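Local coordinates for CELL WALL surface anchor family protein (Streptococcus pneumoniae, PDB 2X9Z) that forms the repeating backbone of the Streptococcus pneumoniae pilus, a surface fibre probably involved in cell adhesion, at residues 159-164 and 202-207; 176-181 and 196-201. The protein carries 1 engineered substitution. All blocks are in the same frame, centred on the assembly; numbering follows the deposited sequence.

Interaction 1 of 2, residues 159-164 and 202-207; sequences LTLTKT and NTVTVN
The flat carboxamide of N202 reaches across to the backbone of K163: ND2 donates to K163 O at 2.9 Å, and this oxygen lies only 11° out of the amide plane. N202 O in turn accepts from K163 N at 2.8 Å, so one asparagine grips both polar groups of the lysine backbone. Beyond it the antiparallel strands are joined by paired bonds at L159–V206 and L161–V204, with L161 N to V204 O at 2.8 Å. Alternate side chains divide between the two faces of the sheet. On one face T160 OG1 and T205 OG1 share a 2.7 Å hydrogen bond, while T162 and T203 lie alongside each other with OG1 of T162 3.6 Å from CG2 of T203. The other face carries L159, L161, V204 and V206. A V204 chi1 of 62° sets CG1 between backbone N and carbonyl carbon, which brings it 3.9 Å from L161 CB and against CD2. The K163 side chain runs on the L159/L161 side of the sheet to a covalent NZ–CG link with N242. Edge strand 203-206 thus borders the strand bearing an intramolecular Lys–Asn isopeptide bond, a hallmark of Cna-B-like pilin domains.

Interaction 2 of 2, residues 176-181 and 196-201; sequences GAEATF and TLTTDK
A179 and L197 form the tight part of the contact, a hydrogen-bonded antiparallel pair in the beta hairpin of strands 179-185 and 191-197. L197 N donates to A179 O at 2.7 Å, almost straight at 174° and in the carbonyl plane; the return bond from A179 N to L197 O is longer, at 3.0 Å. Their side chains share the buried face of the hairpin, where CB of A179 and CB of L197 are 4.4 Å apart and both residues pack on K163. T180 and T196 follow as a non-hydrogen-bonded pair on the more exposed face. T196 adopts two conformations, so the oblique approach of the extended E178 side chain to it is provisional.

Beyond A179 and L197, on the 176-178 side, the two segments separate and the contact becomes loose. The 196-201 segment leaves the sheet in a type I turn from T198 to K201, closed by K201 N donating to T198 O. In this turn T199 places CG2 anti to its own carbonyl carbon (OG1 chi1 57°), and the methyl lies over one face of the A177–E178 peptide, 3.5 Å from A177 C. A water fills the place of a direct backbone bond: it donates to A177 O and to L197 O, each at 2.8 Å, so that L197 O accepts from both this water and A179 N.

How the interactions relate
Interactions 1 and 2 belong to two facing sheets of the same Cna-B-like domain, with centres about 11 Å apart. Both strands of the 179-197 hairpin fall between the two strands of interaction 1 in sequence, and 196-201 runs directly into 202-207. Between the sheets, L161 CD2 sits over the face of the F181 ring, 3.4 Å from its CD1. L197 packs on both strands of interaction 1: its CD2 is 3.4 Å from K163 CB, and its CD1 is 3.4 Å from T203 O. Together with A179 and F181 it flanks the K163 side chain, which E219 also touches, on the way to the isopeptide bond of interaction 1.

Interaction 1 of 2, residues 159-164 and 202-207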
loop_
_atom_site.group_PDB
_atom_site.type_symbol
_atom_site.label_atom_id
_atom_site.label_comp_id
_atom_site.label_asym_id
_atom_site.label_seq_id
_atom_site.Cartn_x
_atom_site.Cartn_y
_atom_site.Cartn_z
ATOM N N LEU A 159 -11.129 17.041 -4.271
ATOM C CA LEU A 159 -10.103 16.045 -4.557
ATOM C C LEU A 159 -10.467 15.285 -5.832
ATOM O O LEU A 159 -11.508 14.625 -5.894
ATOM C CB LEU A 159 -9.934 15.077 -3.385
ATOM C CG LEU A 159 -8.846 13.997 -3.454
ATOM C CD1 LEU A 159 -7.465 14.578 -3.773
ATOM C CD2 LEU A 159 -8.817 13.220 -2.151
ATOM N N THR A 160 -9.618 15.412 -6.845
ATOM C CA THR A 160 -9.883 14.857 -8.167
ATOM C C THR A 160 -9.006 13.649 -8.483
ATOM O O THR A 160 -7.781 13.685 -8.333
ATOM C CB THR A 160 -9.682 15.922 -9.264
ATOM O OG1 THR A 160 -10.584 17.010 -9.036
ATOM C CG2 THR A 160 -9.942 15.335 -10.648
ATOM N N LEU A 161 -9.658 12.583 -8.928
ATOM C CA LEU A 161 -8.995 11.379 -9.399
ATOM C C LEU A 161 -8.920 11.404 -10.928
ATOM O O LEU A 161 -9.932 11.649 -11.596
ATOM C CB LEU A 161 -9.805 10.171 -8.933
ATOM C CG LEU A 161 -9.421 8.789 -9.441
ATOM C CD1 LEU A 161 -8.075 8.394 -8.912
ATOM C CD2 LEU A 161 -10.472 7.781 -9.014
ATOM N N THR A 162 -7.724 11.175 -11.470
ATOM C CA THR A 162 -7.543 11.032 -12.916
ATOM C C THR A 162 -7.026 9.623 -13.191
ATOM O O THR A 162 -6.112 9.152 -12.525
ATOM C CB THR A 162 -6.547 12.068 -13.482
ATOM O OG1 THR A 162 -7.015 13.394 -13.202
ATOM C CG2 THR A 162 -6.382 11.911 -14.993
ATOM N N LYS A 163 -7.623 8.954 -14.169
ATOM C CA LYS A 163 -7.265 7.576 -14.476
ATOM C C LYS A 163 -6.808 7.433 -15.925
ATOM O O LYS A 163 -7.380 8.050 -16.826
ATOM C CB LYS A 163 -8.458 6.662 -14.212
ATOM C CG LYS A 163 -8.114 5.196 -14.148
ATOM C CD LYS A 163 -9.343 4.391 -13.791
ATOM C CE LYS A 163 -8.960 2.997 -13.467
ATOM N NZ LYS A 163 -8.186 2.501 -14.636
ATOM N N THR A 164 -5.761 6.642 -16.133
ATOM C CA THR A 164 -5.353 6.243 -17.478
ATOM C C THR A 164 -5.281 4.725 -17.539
ATOM O O THR A 164 -5.244 4.059 -16.507
ATOM C CB THR A 164 -3.979 6.822 -17.882
ATOM O OG1 THR A 164 -3.012 6.518 -16.870
ATOM C CG2 THR A 164 -4.043 8.336 -18.073
ATOM N N ASN A 202 -12.366 10.222 -17.728
ATOM C CA ASN A 202 -11.063 9.917 -17.146
ATOM C C ASN A 202 -10.834 10.633 -15.827
ATOM O O ASN A 202 -9.795 10.470 -15.210
ATOM C CB ASN A 202 -9.929 10.249 -18.122
ATOM C CG ASN A 202 -9.868 9.285 -19.299
ATOM O OD1 ASN A 202 -10.464 9.529 -20.350
ATOM N ND2 ASN A 202 -9.138 8.183 -19.128
ATOM N N THR A 203 -11.799 11.436 -15.396
ATOM C CA THR A 203 -11.667 12.148 -14.130
ATOM C C THR A 203 -12.959 12.118 -13.345
ATOM O O THR A 203 -14.049 12.074 -13.915
ATOM C CB THR A 203 -11.268 13.627 -14.318
ATOM O OG1 THR A 203 -12.331 14.342 -14.963
ATOM C CG2 THR A 203 -9.995 13.755 -15.127
ATOM N N VAL A 204 -12.821 12.157 -12.024
ATOM C CA VAL A 204 -13.959 12.296 -11.135
ATOM C C VAL A 204 -13.517 13.066 -9.888
ATOM O O VAL A 204 -12.407 12.867 -9.389
ATOM C CB VAL A 204 -14.562 10.922 -10.782
ATOM C CG1 VAL A 204 -13.553 10.053 -10.038
ATOM C CG2 VAL A 204 -15.853 11.084 -9.987
ATOM N N THR A 205 -14.379 13.955 -9.402
ATOM C CA THR A 205 -14.035 14.828 -8.286
ATOM C C THR A 205 -14.984 14.633 -7.114
ATOM O O THR A 205 -16.200 14.529 -7.295
ATOM C CB THR A 205 -14.055 16.314 -8.709
ATOM O OG1 THR A 205 -13.134 16.516 -9.786
ATOM C CG2 THR A 205 -13.678 17.218 -7.537
ATOM N N VAL A 206 -14.415 14.572 -5.917
ATOM C CA VAL A 206 -15.196 14.579 -4.692
ATOM C C VAL A 206 -15.095 15.962 -4.052
ATOM O O VAL A 206 -14.008 16.526 -3.946
ATOM C CB VAL A 206 -14.710 13.503 -3.707
ATOM C CG1 VAL A 206 -15.502 13.574 -2.409
ATOM C CG2 VAL A 206 -14.824 12.119 -4.336
ATOM N N ASN A 207 -16.233 16.517 -3.651
ATOM C CA ASN A 207 -16.253 17.853 -3.073
ATOM C C ASN A 207 -16.535 17.800 -1.575
ATOM O O ASN A 207 -16.932 16.759 -1.051
ATOM C CB ASN A 207 -17.311 18.718 -3.767
ATOM C CG ASN A 207 -17.402 18.455 -5.265
ATOM O OD1 ASN A 207 -18.389 17.895 -5.747
ATOM N ND2 ASN A 207 -16.384 18.873 -6.008
#

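Interaction 2 of 2, residues 176-181 and 196-201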
loop_
_atom_site.group_PDB
_atom_site.type_symbol
_atom_site.label_atom_id
_atom_site.label_comp_id
_atom_site.label_asym_id
_atom_site.label_seq_id
_atom_site.Cartn_x
_atom_site.Cartn_y
_atom_site.Cartn_z
ATOM N N GLY A 176 -10.924 -0.097 -19.766
ATOM C CA GLY A 176 -11.278 -1.506 -19.784
ATOM C C GLY A 176 -12.650 -1.807 -19.205
ATOM O O GLY A 176 -13.317 -2.760 -19.614
ATOM N N ALA A 177 -13.075 -0.990 -18.246
ATOM C CA ALA A 177 -14.327 -1.224 -17.540
ATOM C C ALA A 177 -14.666 -0.027 -16.694
ATOM O O ALA A 177 -13.797 0.788 -16.390
ATOM C CB ALA A 177 -14.223 -2.449 -16.658
ATOM N N GLU A 178 -15.930 0.072 -16.305
ATOM C CA GLU A 178 -16.323 1.029 -15.286
ATOM C C GLU A 178 -15.467 0.777 -14.044
ATOM O O GLU A 178 -15.259 -0.371 -13.654
ATOM C CB GLU A 178 -17.806 0.870 -14.963
ATOM C CG GLU A 178 -18.337 1.961 -14.062
ATOM C CD GLU A 178 -19.851 1.949 -13.964
ATOM O OE1 GLU A 178 -20.427 0.857 -13.802
ATOM O OE2 GLU A 178 -20.467 3.036 -14.038
ATOM N N ALA A 179 -14.964 1.843 -13.428
ATOM C CA ALA A 179 -14.042 1.709 -12.303
ATOM C C ALA A 179 -14.632 2.363 -11.071
ATOM O O ALA A 179 -15.031 3.525 -11.113
ATOM C CB ALA A 179 -12.689 2.339 -12.641
ATOM N N THR A 180 -14.707 1.609 -9.982
ATOM C CA THR A 180 -15.245 2.129 -8.732
ATOM C C THR A 180 -14.121 2.290 -7.713
ATOM O O THR A 180 -13.256 1.426 -7.588
ATOM C CB THR A 180 -16.340 1.195 -8.183
ATOM O OG1 THR A 180 -17.395 1.095 -9.147
ATOM C CG2 THR A 180 -16.915 1.732 -6.871
ATOM N N PHE A 181 -14.141 3.404 -6.985
ATOM C CA PHE A 181 -13.135 3.679 -5.965
ATOM C C PHE A 181 -13.805 4.048 -4.658
ATOM O O PHE A 181 -14.784 4.784 -4.644
ATOM C CB PHE A 181 -12.235 4.853 -6.366
ATOM C CG PHE A 181 -11.477 4.630 -7.637
ATOM C CD1 PHE A 181 -12.097 4.792 -8.868
ATOM C CD2 PHE A 181 -10.134 4.273 -7.609
ATOM C CE1 PHE A 181 -11.390 4.593 -10.048
ATOM C CE2 PHE A 181 -9.424 4.071 -8.784
ATOM C CZ PHE A 181 -10.056 4.227 -10.000
ATOM N N THR A 196 -17.604 6.507 -9.005
ATOM C CA THR A 196 -17.538 5.632 -10.164
ATOM C C THR A 196 -17.066 6.411 -11.379
ATOM O O THR A 196 -17.551 7.518 -11.641
ATOM C CB THR A 196 -18.920 5.025 -10.467
ATOM O OG1 THR A 196 -19.315 4.166 -9.390
ATOM C CG2 THR A 196 -18.882 4.237 -11.763
ATOM N N LEU A 197 -16.129 5.832 -12.114
ATOM C CA LEU A 197 -15.650 6.418 -13.350
ATOM C C LEU A 197 -16.197 5.606 -14.514
ATOM O O LEU A 197 -15.815 4.449 -14.711
ATOM C CB LEU A 197 -14.126 6.397 -13.365
ATOM C CG LEU A 197 -13.384 7.204 -14.425
ATOM C CD1 LEU A 197 -13.720 8.682 -14.288
ATOM C CD2 LEU A 197 -11.880 6.978 -14.295
ATOM N N THR A 198 -17.108 6.199 -15.275
ATOM C CA THR A 198 -17.629 5.529 -16.457
ATOM C C THR A 198 -16.553 5.515 -17.530
ATOM O O THR A 198 -15.584 6.271 -17.468
ATOM C CB THR A 198 -18.881 6.219 -17.002
ATOM O OG1 THR A 198 -18.595 7.602 -17.240
ATOM C CG2 THR A 198 -20.023 6.106 -16.009
ATOM N N THR A 199 -16.732 4.653 -18.522
ATOM C CA THR A 199 -15.689 4.406 -19.508
ATOM C C THR A 199 -15.496 5.556 -20.490
ATOM O O THR A 199 -14.512 5.579 -21.230
ATOM C CB THR A 199 -15.953 3.103 -20.274
ATOM O OG1 THR A 199 -17.241 3.168 -20.897
ATOM C CG2 THR A 199 -15.916 1.926 -19.327
ATOM N N ASP A 200 -16.427 6.507 -20.482
ATOM C CA ASP A 200 -16.348 7.695 -21.330
ATOM C C ASP A 200 -15.670 8.876 -20.632
ATOM O O ASP A 200 -15.582 9.967 -21.200
ATOM C CB ASP A 200 -17.748 8.112 -21.791
ATOM C CG ASP A 200 -18.648 8.512 -20.634
ATOM O OD1 ASP A 200 -18.707 7.762 -19.640
ATOM O OD2 ASP A 200 -19.303 9.572 -20.715
ATOM N N LYS A 201 -15.194 8.652 -19.406
ATOM C CA LYS A 201 -14.572 9.703 -18.606
ATOM C C LYS A 201 -13.223 9.257 -18.046
ATOM O O LYS A 201 -12.969 8.060 -17.895
ATOM C CB LYS A 201 -15.492 10.102 -17.454
HETATM O O HOH W 1 -13.784 3.613 -16.520
#